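Local atomic coordinates of phosphoethanolamine N-methyltransferase 1 (Haemonchus contortus, PDB entry 4KRG), a protein that catalyses methylation of phosphoethanolamine with S-adenosylmethionine as methyl donor, probably an early step in nematode phosphocholine biosynthesis. Residues 19-24 / 86-91; 373-378 / 400-405; 427-432 / 461-466. All coordinates share one frame; numbering follows the deposited sequence. Where two conformers were deposited one is given.

Contact 1. Residues 19-24 / 86-91; sequences FWDKYS and DFIESF. With SAH (S-adenosyl-L-homocysteine), chain D.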
loop_
_atom_site.group_PDB
_atom_site.type_symbol
_atom_site.label_atom_id
_atom_site.label_comp_id
_atom_site.label_asym_id
_atom_site.label_seq_id
_atom_site.Cartn_x
_atom_site.Cartn_y
_atom_site.Cartn_z
ATOM N N PHE A 19 -27.715 1.185 -3.725
ATOM C CA PHE A 19 -27.114 0.794 -2.458
ATOM C C PHE A 19 -26.927 2.014 -1.566
ATOM O O PHE A 19 -27.298 2.002 -0.396
ATOM C CB PHE A 19 -25.772 0.098 -2.678
ATOM C CG PHE A 19 -25.041 -0.222 -1.404
ATOM C CD1 PHE A 19 -25.348 -1.367 -0.683
ATOM C CD2 PHE A 19 -24.043 0.620 -0.928
ATOM C CE1 PHE A 19 -24.676 -1.662 0.493
ATOM C CE2 PHE A 19 -23.366 0.331 0.247
ATOM C CZ PHE A 19 -23.681 -0.811 0.959
ATOM N N TRP A 20 -26.363 3.078 -2.121
ATOM C CA TRP A 20 -26.100 4.259 -1.315
ATOM C C TRP A 20 -27.364 5.044 -0.990
ATOM O O TRP A 20 -27.410 5.758 0.008
ATOM C CB TRP A 20 -25.007 5.125 -1.944
ATOM C CG TRP A 20 -23.657 4.602 -1.592
ATOM C CD1 TRP A 20 -22.791 3.936 -2.405
ATOM C CD2 TRP A 20 -23.053 4.658 -0.306
ATOM N NE1 TRP A 20 -21.662 3.591 -1.703
ATOM C CE2 TRP A 20 -21.794 4.021 -0.402
ATOM C CE3 TRP A 20 -23.431 5.185 0.933
ATOM C CZ2 TRP A 20 -20.928 3.902 0.680
ATOM C CZ3 TRP A 20 -22.576 5.069 2.006
ATOM C CH2 TRP A 20 -21.339 4.431 1.875
ATOM N N ASP A 21 -28.392 4.891 -1.819
ATOM C CA ASP A 21 -29.701 5.461 -1.513
ATOM C C ASP A 21 -30.204 4.987 -0.150
ATOM O O ASP A 21 -30.884 5.729 0.555
ATOM C CB ASP A 21 -30.724 5.099 -2.594
ATOM C CG ASP A 21 -30.643 6.002 -3.808
ATOM O OD1 ASP A 21 -30.009 7.072 -3.713
ATOM O OD2 ASP A 21 -31.226 5.644 -4.855
ATOM N N LYS A 22 -29.859 3.755 0.216
ATOM C CA LYS A 22 -30.290 3.178 1.486
ATOM C C LYS A 22 -29.763 3.953 2.695
ATOM O O LYS A 22 -30.295 3.825 3.795
ATOM C CB LYS A 22 -29.879 1.698 1.585
ATOM C CG LYS A 22 -30.554 0.783 0.564
ATOM C CD LYS A 22 -30.264 -0.701 0.819
ATOM C CE LYS A 22 -28.785 -1.036 0.658
ATOM N NZ LYS A 22 -28.510 -2.488 0.881
ATOM N N TYR A 23 -28.729 4.765 2.488
ATOM C CA TYR A 23 -28.079 5.476 3.588
ATOM C C TYR A 23 -28.341 6.983 3.592
ATOM O O TYR A 23 -27.946 7.678 4.523
ATOM C CB TYR A 23 -26.567 5.175 3.601
ATOM C CG TYR A 23 -26.270 3.710 3.838
ATOM C CD1 TYR A 23 -26.196 3.202 5.127
ATOM C CD2 TYR A 23 -26.096 2.830 2.776
ATOM C CE1 TYR A 23 -25.949 1.855 5.357
ATOM C CE2 TYR A 23 -25.852 1.476 2.997
ATOM C CZ TYR A 23 -25.777 0.999 4.290
ATOM O OH TYR A 23 -25.527 -0.336 4.532
ATOM N N SER A 24 -29.022 7.483 2.565
ATOM C CA SER A 24 -29.275 8.924 2.437
ATOM C C SER A 24 -30.191 9.473 3.537
ATOM O O SER A 24 -30.284 10.687 3.733
ATOM C CB SER A 24 -29.831 9.263 1.052
ATOM O OG SER A 24 -31.162 8.802 0.908
ATOM N N ASP A 86 -20.416 14.228 -4.880
ATOM C CA ASP A 86 -20.965 12.938 -4.468
ATOM C C ASP A 86 -22.235 12.697 -5.265
ATOM O O ASP A 86 -22.906 13.653 -5.657
ATOM C CB ASP A 86 -21.273 12.930 -2.967
ATOM C CG ASP A 86 -21.312 11.528 -2.382
ATOM O OD1 ASP A 86 -20.249 11.040 -1.939
ATOM O OD2 ASP A 86 -22.400 10.907 -2.366
ATOM N N PHE A 87 -22.579 11.435 -5.516
ATOM C CA PHE A 87 -23.796 11.176 -6.289
ATOM C C PHE A 87 -25.062 11.030 -5.433
ATOM O O PHE A 87 -26.164 10.893 -5.959
ATOM C CB PHE A 87 -23.608 10.063 -7.345
ATOM C CG PHE A 87 -23.501 8.660 -6.792
ATOM C CD1 PHE A 87 -23.622 7.580 -7.646
ATOM C CD2 PHE A 87 -23.278 8.419 -5.448
ATOM C CE1 PHE A 87 -23.532 6.294 -7.176
ATOM C CE2 PHE A 87 -23.189 7.127 -4.970
ATOM C CZ PHE A 87 -23.313 6.064 -5.834
ATOM N N ILE A 88 -24.897 11.102 -4.115
ATOM C CA ILE A 88 -26.045 11.148 -3.216
ATOM C C ILE A 88 -26.328 12.577 -2.763
ATOM O O ILE A 88 -25.508 13.198 -2.092
ATOM C CB ILE A 88 -25.857 10.253 -1.985
ATOM C CG1 ILE A 88 -25.706 8.788 -2.401
ATOM C CG2 ILE A 88 -27.034 10.414 -1.049
ATOM C CD1 ILE A 88 -26.881 8.251 -3.163
ATOM N N GLU A 89 -27.504 13.077 -3.130
ATOM C CA GLU A 89 -27.894 14.465 -2.909
ATOM C C GLU A 89 -27.896 14.907 -1.450
ATOM O O GLU A 89 -27.359 15.963 -1.118
ATOM C CB GLU A 89 -29.271 14.704 -3.517
ATOM C CG GLU A 89 -30.002 15.890 -2.937
ATOM C CD GLU A 89 -31.389 16.043 -3.519
ATOM O OE1 GLU A 89 -31.611 15.554 -4.648
ATOM O OE2 GLU A 89 -32.257 16.639 -2.845
ATOM N N SER A 90 -28.493 14.105 -0.573
ATOM C CA SER A 90 -28.584 14.486 0.832
ATOM C C SER A 90 -27.200 14.577 1.476
ATOM O O SER A 90 -26.984 15.374 2.384
ATOM C CB SER A 90 -29.484 13.525 1.613
ATOM O OG SER A 90 -28.729 12.514 2.246
ATOM N N PHE A 91 -26.262 13.766 1.000
ATOM C CA PHE A 91 -24.900 13.803 1.529
ATOM C C PHE A 91 -24.264 15.153 1.220
ATOM O O PHE A 91 -23.701 15.796 2.104
ATOM C CB PHE A 91 -24.047 12.656 0.966
ATOM C CG PHE A 91 -24.455 11.285 1.460
ATOM C CD1 PHE A 91 -25.395 11.132 2.473
ATOM C CD2 PHE A 91 -23.886 10.145 0.909
ATOM C CE1 PHE A 91 -25.758 9.868 2.925
ATOM C CE2 PHE A 91 -24.251 8.884 1.351
ATOM C CZ PHE A 91 -25.186 8.749 2.361
HETATM N N SAH D . -15.109 9.412 0.965
HETATM C CA SAH D . -16.002 9.699 2.099
HETATM C CB SAH D . -17.267 8.781 1.980
HETATM C CG SAH D . -16.943 7.291 1.882
HETATM S SD SAH D . -18.357 6.213 1.509
HETATM C C SAH D . -15.308 9.500 3.386
HETATM O O SAH D . -14.462 8.626 3.492
HETATM O OXT SAH D . -15.795 9.982 4.386
HETATM C "C5'" SAH D . -18.628 6.380 -0.274
HETATM C "C4'" SAH D . -19.020 7.647 -0.808
HETATM O "O4'" SAH D . -18.737 7.681 -2.232
HETATM C "C3'" SAH D . -20.472 7.869 -0.665
HETATM O "O3'" SAH D . -20.710 9.226 -0.369
HETATM C "C2'" SAH D . -21.014 7.556 -1.980
HETATM O "O2'" SAH D . -22.205 8.255 -2.214
HETATM C "C1'" SAH D . -19.927 7.993 -2.888
HETATM N N9 SAH D . -19.967 7.341 -4.243
HETATM C C8 SAH D . -19.882 6.034 -4.524
HETATM N N7 SAH D . -19.811 5.917 -5.851
HETATM C C5 SAH D . -19.845 7.127 -6.412
HETATM C C6 SAH D . -19.807 7.587 -7.739
HETATM N N6 SAH D . -19.720 6.716 -8.799
HETATM N N1 SAH D . -19.856 8.915 -7.949
HETATM C C2 SAH D . -19.939 9.783 -6.947
HETATM N N3 SAH D . -19.979 9.370 -5.668
HETATM C C4 SAH D . -19.931 8.058 -5.375
#
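Ile88 is the bump of this contact, and its hollow is formed by Trp20, Asp21 and Ser24. The setting is the Rossmann-like fold of class I methyltransferases, where strand 81-86 ends in an acidic residue at the cofactor ribose. The end of helix 9-21 and the turn after it cover this corner. Both torsions of Ile88 are near -60° (chi1 -62°, chi2 -59°), which folds CD1 back over CB of Trp20. There CD1 also meets OD1 of Asp21 at 3.4 Å, a carboxylate that is salt-bridged to Lys17. The other branch, CG2, fits against CB of Ser24 at 3.7 Å and covers the centre of one face of the Phe91 ring. The edge of Phe91 fills the next groove. Its CE2 meets CE3 of Trp20 at 3.8 Å, the two side chains crossing at about a right angle, and the carbonyl O of Tyr23 lies near the ring plane. S-adenosylhomocysteine packs against Trp20 and Phe87. One indole face of Trp20 takes the ribose at C2', and the opposite face rests on Phe19. The ring of Phe87 lies flat against the adenine, with C5 of the cofactor over its centre, 3.5 Å above the plane. Asp86 OD2 accepts a hydrogen bond from O2' of the cofactor at 2.7 Å. It also takes Ile88 N in an Asx turn, and Gly67 N bonds to OD1; together they hold the carboxylate in place. In one of two deposited conformers, OG of Ser90 donates to the carbonyl O of Ser24 at 2.8 Å, on a lone pair.

Contact 2. Residues 373-378 / 400-405; sequences DCMVAT and AKVVLL. With BOG (octyl beta-D-glucopyranoside), chain E.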
loop_
_atom_site.group_PDB
_atom_site.type_symbol
_atom_site.label_atom_id
_atom_site.label_comp_id
_atom_site.label_asym_id
_atom_site.label_seq_id
_atom_site.Cartn_x
_atom_site.Cartn_y
_atom_site.Cartn_z
ATOM N N ASP A 373 15.255 1.348 15.317
ATOM C CA ASP A 373 16.221 0.869 16.310
ATOM C C ASP A 373 17.260 -0.117 15.775
ATOM O O ASP A 373 18.315 -0.300 16.377
ATOM C CB ASP A 373 15.492 0.266 17.516
ATOM C CG ASP A 373 14.737 1.314 18.323
ATOM O OD1 ASP A 373 15.399 2.116 19.024
ATOM O OD2 ASP A 373 13.488 1.337 18.259
ATOM N N CYS A 374 16.951 -0.744 14.642
ATOM C CA CYS A 374 17.824 -1.729 14.017
ATOM C C CYS A 374 17.303 -2.057 12.620
ATOM O O CYS A 374 16.171 -1.709 12.276
ATOM C CB CYS A 374 17.864 -3.005 14.854
ATOM S SG CYS A 374 16.269 -3.833 14.945
HETATM N N MSE A 375 18.131 -2.723 11.819
HETATM C CA MSE A 375 17.708 -3.218 10.513
HETATM C C MSE A 375 17.959 -4.712 10.384
HETATM O O MSE A 375 19.019 -5.194 10.760
HETATM C CB MSE A 375 18.445 -2.492 9.390
HETATM C CG MSE A 375 18.374 -3.227 8.060
HETATM SE SE MSE A 375 18.846 -2.118 6.524
HETATM C CE MSE A 375 20.797 -2.097 6.795
ATOM N N VAL A 376 16.972 -5.438 9.866
ATOM C CA VAL A 376 17.141 -6.836 9.474
ATOM C C VAL A 376 16.700 -6.925 8.019
ATOM O O VAL A 376 15.620 -6.450 7.673
ATOM C CB VAL A 376 16.272 -7.773 10.326
ATOM C CG1 VAL A 376 16.487 -9.225 9.916
ATOM C CG2 VAL A 376 16.581 -7.587 11.810
ATOM N N ALA A 377 17.528 -7.505 7.157
ATOM C CA ALA A 377 17.198 -7.521 5.734
ATOM C C ALA A 377 17.757 -8.722 5.006
ATOM O O ALA A 377 18.791 -9.270 5.390
ATOM C CB ALA A 377 17.684 -6.244 5.065
ATOM N N THR A 378 17.065 -9.117 3.943
ATOM C CA THR A 378 17.559 -10.128 3.022
ATOM C C THR A 378 17.870 -9.416 1.704
ATOM O O THR A 378 17.141 -8.510 1.322
ATOM C CB THR A 378 16.512 -11.260 2.802
ATOM O OG1 THR A 378 15.246 -10.692 2.452
ATOM C CG2 THR A 378 16.334 -12.101 4.069
ATOM N N ALA A 400 22.588 2.083 15.621
ATOM C CA ALA A 400 21.648 1.019 15.300
ATOM C C ALA A 400 22.434 -0.152 14.722
ATOM O O ALA A 400 23.373 0.051 13.954
ATOM C CB ALA A 400 20.627 1.505 14.305
ATOM N N LYS A 401 22.067 -1.370 15.107
ATOM C CA LYS A 401 22.745 -2.562 14.611
ATOM C C LYS A 401 21.981 -3.135 13.434
ATOM O O LYS A 401 20.759 -3.013 13.359
ATOM C CB LYS A 401 22.852 -3.614 15.709
ATOM C CG LYS A 401 23.678 -3.180 16.908
ATOM C CD LYS A 401 23.642 -4.225 18.012
ATOM C CE LYS A 401 24.154 -3.649 19.316
ATOM N NZ LYS A 401 25.475 -3.014 19.117
ATOM N N VAL A 402 22.698 -3.757 12.507
ATOM C CA VAL A 402 22.059 -4.367 11.352
ATOM C C VAL A 402 22.482 -5.826 11.238
ATOM O O VAL A 402 23.536 -6.220 11.740
ATOM C CB VAL A 402 22.393 -3.620 10.044
ATOM C CG1 VAL A 402 22.114 -2.132 10.192
ATOM C CG2 VAL A 402 23.849 -3.844 9.659
ATOM N N VAL A 403 21.632 -6.624 10.603
ATOM C CA VAL A 403 21.929 -8.017 10.306
ATOM C C VAL A 403 21.469 -8.272 8.877
ATOM O O VAL A 403 20.303 -8.050 8.545
ATOM C CB VAL A 403 21.209 -8.989 11.276
ATOM C CG1 VAL A 403 21.541 -10.433 10.938
ATOM C CG2 VAL A 403 21.589 -8.699 12.714
ATOM N N LEU A 404 22.387 -8.710 8.025
ATOM C CA LEU A 404 22.061 -8.943 6.622
ATOM C C LEU A 404 22.284 -10.399 6.252
ATOM O O LEU A 404 23.316 -10.966 6.588
ATOM C CB LEU A 404 22.928 -8.069 5.719
ATOM C CG LEU A 404 23.002 -6.592 6.082
ATOM C CD1 LEU A 404 23.989 -5.883 5.177
ATOM C CD2 LEU A 404 21.632 -5.950 5.987
ATOM N N LEU A 405 21.318 -11.002 5.567
ATOM C CA LEU A 405 21.530 -12.304 4.938
ATOM C C LEU A 405 21.658 -12.034 3.449
ATOM O O LEU A 405 20.800 -11.381 2.853
ATOM C CB LEU A 405 20.368 -13.259 5.221
ATOM C CG LEU A 405 20.448 -14.683 4.652
ATOM C CD1 LEU A 405 21.706 -15.412 5.128
ATOM C CD2 LEU A 405 19.206 -15.472 5.026
HETATM C C1 BOG E . 10.594 5.496 15.789
HETATM O O1 BOG E . 9.657 5.428 14.778
HETATM C C2 BOG E . 10.673 6.896 16.364
HETATM O O2 BOG E . 11.142 7.776 15.354
HETATM C C3 BOG E . 11.605 6.930 17.528
HETATM O O3 BOG E . 11.617 8.264 18.108
HETATM C C4 BOG E . 11.226 5.925 18.567
HETATM O O4 BOG E . 12.184 5.924 19.645
HETATM C C5 BOG E . 11.151 4.529 17.965
HETATM O O5 BOG E . 10.215 4.510 16.830
HETATM C C6 BOG E . 10.690 3.557 18.958
HETATM O O6 BOG E . 11.508 2.433 18.862
HETATM C "C1'" BOG E . 10.011 4.492 13.761
HETATM C "C2'" BOG E . 8.911 4.546 12.669
HETATM C "C3'" BOG E . 7.529 4.276 13.241
HETATM C "C4'" BOG E . 6.794 3.167 12.808
HETATM C "C5'" BOG E . 5.828 2.476 13.811
HETATM C "C6'" BOG E . 4.963 1.383 13.170
HETATM C "C7'" BOG E . 5.587 -0.032 13.250
HETATM C "C8'" BOG E . 4.846 -0.906 14.202
HETATM O O HOH W 1 20.103 -1.972 17.806
#
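Met375 and Val402 lie side by side on two parallel strands, 374-378 and 400-405, whose axes come within 4.7 Å and differ by only 6° in direction. Four backbone hydrogen bonds form the parallel ladder. Met375 N donates to Lys401 O at 3.1 Å, and Val403 N donates to Met375 O at 3.0 Å. One step on, Ala377 N is bound to Val403 O at 3.2 Å, and Leu405 N to Ala377 O at 3.1 Å. Met375 and Ala377 therefore spend both N and O on this neighbour. Val376, between them, turns its backbone the other way, to Tyr299 and Phe301 of strand 297-302. Strand 400-405 alternates in the same manner: Val403 pairs with strand 374-378, while the N atoms of Val402 and Leu404 probably bond to Ala464 O and Ile462 O. At the Asp373 end a water bridges the strands: it donates to Asp373 O at 2.8 Å and accepts a weak bond from Lys401 N. The Asp373 carboxylate is satisfied outside the pair: OD1 by a salt bridge to Lys397, OD2 by Thr297 N. Apolar side chains close one face of the pair. Residue 375 is selenomethionine. The side chain of Met375 bends at its last torsion (chi3 75°), which brings CE of Met375 onto CG1 of Val402 at 3.6 Å. The same CE touches CD2 of Leu404. This is the central parallel part of what appears to be a second Rossmann-like methyltransferase fold. Strand 297-302 lies on one side of the pair and strand 458-465 on the other. Helix 280-283 packs on the face that bears Val376, Thr378 and Leu405.

Contact 3. Residues 427-432 / 461-466; sequences NITIVD and LIKASL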
loop_
_atom_site.group_PDB
_atom_site.type_symbol
_atom_site.label_atom_id
_atom_site.label_comp_id
_atom_site.label_asym_id
_atom_site.label_seq_id
_atom_site.Cartn_x
_atom_site.Cartn_y
_atom_site.Cartn_z
ATOM N N ASN A 427 32.235 -2.067 12.556
ATOM C CA ASN A 427 32.191 -3.339 13.264
ATOM C C ASN A 427 31.526 -4.414 12.414
ATOM O O ASN A 427 30.544 -5.034 12.822
ATOM C CB ASN A 427 31.471 -3.179 14.601
ATOM C CG ASN A 427 32.022 -2.031 15.421
ATOM O OD1 ASN A 427 33.215 -1.725 15.363
ATOM N ND2 ASN A 427 31.153 -1.383 16.188
ATOM N N ILE A 428 32.066 -4.613 11.217
ATOM C CA ILE A 428 31.532 -5.580 10.268
ATOM C C ILE A 428 32.089 -6.970 10.549
ATOM O O ILE A 428 33.300 -7.151 10.629
ATOM C CB ILE A 428 31.931 -5.208 8.834
ATOM C CG1 ILE A 428 31.314 -3.869 8.434
ATOM C CG2 ILE A 428 31.516 -6.292 7.871
ATOM C CD1 ILE A 428 31.874 -3.314 7.139
ATOM N N THR A 429 31.206 -7.949 10.704
ATOM C CA THR A 429 31.618 -9.344 10.762
ATOM C C THR A 429 30.886 -10.092 9.661
ATOM O O THR A 429 29.757 -9.748 9.320
ATOM C CB THR A 429 31.333 -9.984 12.136
ATOM O OG1 THR A 429 29.945 -9.843 12.457
ATOM C CG2 THR A 429 32.162 -9.313 13.209
ATOM N N ILE A 430 31.532 -11.099 9.089
ATOM C CA ILE A 430 30.930 -11.864 8.009
ATOM C C ILE A 430 31.074 -13.352 8.295
ATOM O O ILE A 430 32.183 -13.836 8.482
ATOM C CB ILE A 430 31.606 -11.557 6.666
ATOM C CG1 ILE A 430 31.522 -10.065 6.343
ATOM C CG2 ILE A 430 30.985 -12.382 5.555
ATOM C CD1 ILE A 430 32.192 -9.692 5.043
ATOM N N VAL A 431 29.954 -14.067 8.330
ATOM C CA VAL A 431 29.958 -15.517 8.515
ATOM C C VAL A 431 29.341 -16.224 7.309
ATOM O O VAL A 431 28.233 -15.912 6.902
ATOM C CB VAL A 431 29.183 -15.925 9.784
ATOM C CG1 VAL A 431 29.081 -17.443 9.890
ATOM C CG2 VAL A 431 29.855 -15.359 11.020
ATOM N N ASP A 432 30.075 -17.170 6.735
ATOM C CA ASP A 432 29.562 -18.014 5.667
ATOM C C ASP A 432 28.487 -18.934 6.251
ATOM O O ASP A 432 28.781 -19.780 7.102
ATOM C CB ASP A 432 30.720 -18.847 5.112
ATOM C CG ASP A 432 30.323 -19.739 3.947
ATOM O OD1 ASP A 432 29.124 -19.844 3.621
ATOM O OD2 ASP A 432 31.235 -20.359 3.354
ATOM N N LEU A 461 26.071 -14.272 6.230
ATOM C CA LEU A 461 25.321 -13.632 7.293
ATOM C C LEU A 461 26.223 -12.544 7.836
ATOM O O LEU A 461 27.332 -12.820 8.287
ATOM C CB LEU A 461 24.980 -14.641 8.385
ATOM C CG LEU A 461 24.070 -14.182 9.522
ATOM C CD1 LEU A 461 22.732 -13.712 8.984
ATOM C CD2 LEU A 461 23.870 -15.320 10.510
ATOM N N ILE A 462 25.756 -11.305 7.768
ATOM C CA ILE A 462 26.581 -10.159 8.130
ATOM C C ILE A 462 25.944 -9.349 9.263
ATOM O O ILE A 462 24.733 -9.125 9.272
ATOM C CB ILE A 462 26.823 -9.260 6.901
ATOM C CG1 ILE A 462 27.387 -10.097 5.748
ATOM C CG2 ILE A 462 27.756 -8.108 7.252
ATOM C CD1 ILE A 462 27.245 -9.462 4.397
ATOM N N LYS A 463 26.767 -8.936 10.225
ATOM C CA LYS A 463 26.330 -8.063 11.305
ATOM C C LYS A 463 27.244 -6.847 11.323
ATOM O O LYS A 463 28.455 -6.979 11.140
ATOM C CB LYS A 463 26.410 -8.787 12.652
ATOM C CG LYS A 463 25.525 -10.020 12.768
ATOM C CD LYS A 463 25.866 -10.855 13.996
ATOM C CE LYS A 463 25.809 -10.045 15.283
ATOM N NZ LYS A 463 24.477 -9.423 15.514
ATOM N N ALA A 464 26.662 -5.669 11.528
ATOM C CA ALA A 464 27.430 -4.436 11.656
ATOM C C ALA A 464 26.601 -3.376 12.369
ATOM O O ALA A 464 25.516 -3.657 12.870
ATOM C CB ALA A 464 27.888 -3.930 10.289
ATOM N N SER A 465 27.122 -2.162 12.428
ATOM C CA SER A 465 26.358 -1.055 12.971
ATOM C C SER A 465 26.786 0.211 12.267
ATOM O O SER A 465 27.735 0.201 11.487
ATOM C CB SER A 465 26.577 -0.923 14.476
ATOM O OG SER A 465 27.882 -0.467 14.761
ATOM N N LEU A 466 26.083 1.301 12.545
ATOM C CA LEU A 466 26.403 2.591 11.949
ATOM C C LEU A 466 27.123 3.488 12.953
ATOM O O LEU A 466 27.855 4.410 12.588
ATOM C CB LEU A 466 25.127 3.264 11.453
ATOM C CG LEU A 466 24.452 2.542 10.289
ATOM C CD1 LEU A 466 23.012 2.984 10.156
ATOM C CD2 LEU A 466 25.208 2.804 8.999
ATOM O OXT LEU A 466 26.990 3.301 14.163
HETATM O O HOH W 2 28.238 -11.869 10.897
#
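Ile430 and Ile462 have matching first torsions: each CG1 is set beside the backbone N, opposite the carbonyl carbon (chi1 -58° and -53°). The two side chains thus run side by side and point the same way, with their CG1 atoms 4.2 Å apart. The same setting turns CG2 of Ile462 to the carbonyl O of Thr429 at 3.3 Å. Ile428 continues this apolar row; its CG1 touches CB of Ala464 at 3.9 Å. Met420 of helix 413-422 covers the row at Ile428, Ile462 and Ala464. The strands are antiparallel, their short axes at 171°. Ile430 and Ile462 form a non-hydrogen-bonded pair, flanked by the hydrogen-bonded pairs Thr429 with Lys463 and Val431 with Leu461. Within the second pair, Leu461 N donates to Val431 O at 2.8 Å, and Val431 N donates back to Leu461 O. Strand 458-465 runs against both of its neighbours, 400-408 and 428-432. The arrangement matches the C-terminal end of the class I methyltransferase fold, where the last strand is inserted antiparallel between two others. On the other face Thr429 and Lys463 lie alongside each other, OG1 of Thr429 being 3.7 Å from CB of Lys463. The lysine chain then bends away and its NZ is hydrogen-bonded to Ala286 O. A water lies on this face between the strands. It donates to Leu461 O at 2.9 Å and, weakly, to Thr429 O. Leu461 O thus receives two bonds, one from this water and one from Val431 N.

In the fold
Contacts 2 and 3 share one sheet. Strand 400-408 is their common ground: it meets 372-378 on one side and 458-465 on the other, and the contact centres are about 10 Å apart. Contact 2 is the buried, parallel middle; contact 3 is the partly exposed, antiparallel margin. Contact 1 lies on the opposite side of the chain's centre, with its centre about 50 Å from that of contact 2 and about 59 Å from that of contact 3. It is buried too, but side chains and a bound cofactor carry it, with one side-chain hydrogen bond between its segments, made in one of two conformers of Ser90. In contacts 2 and 3 backbone ladders do the main work.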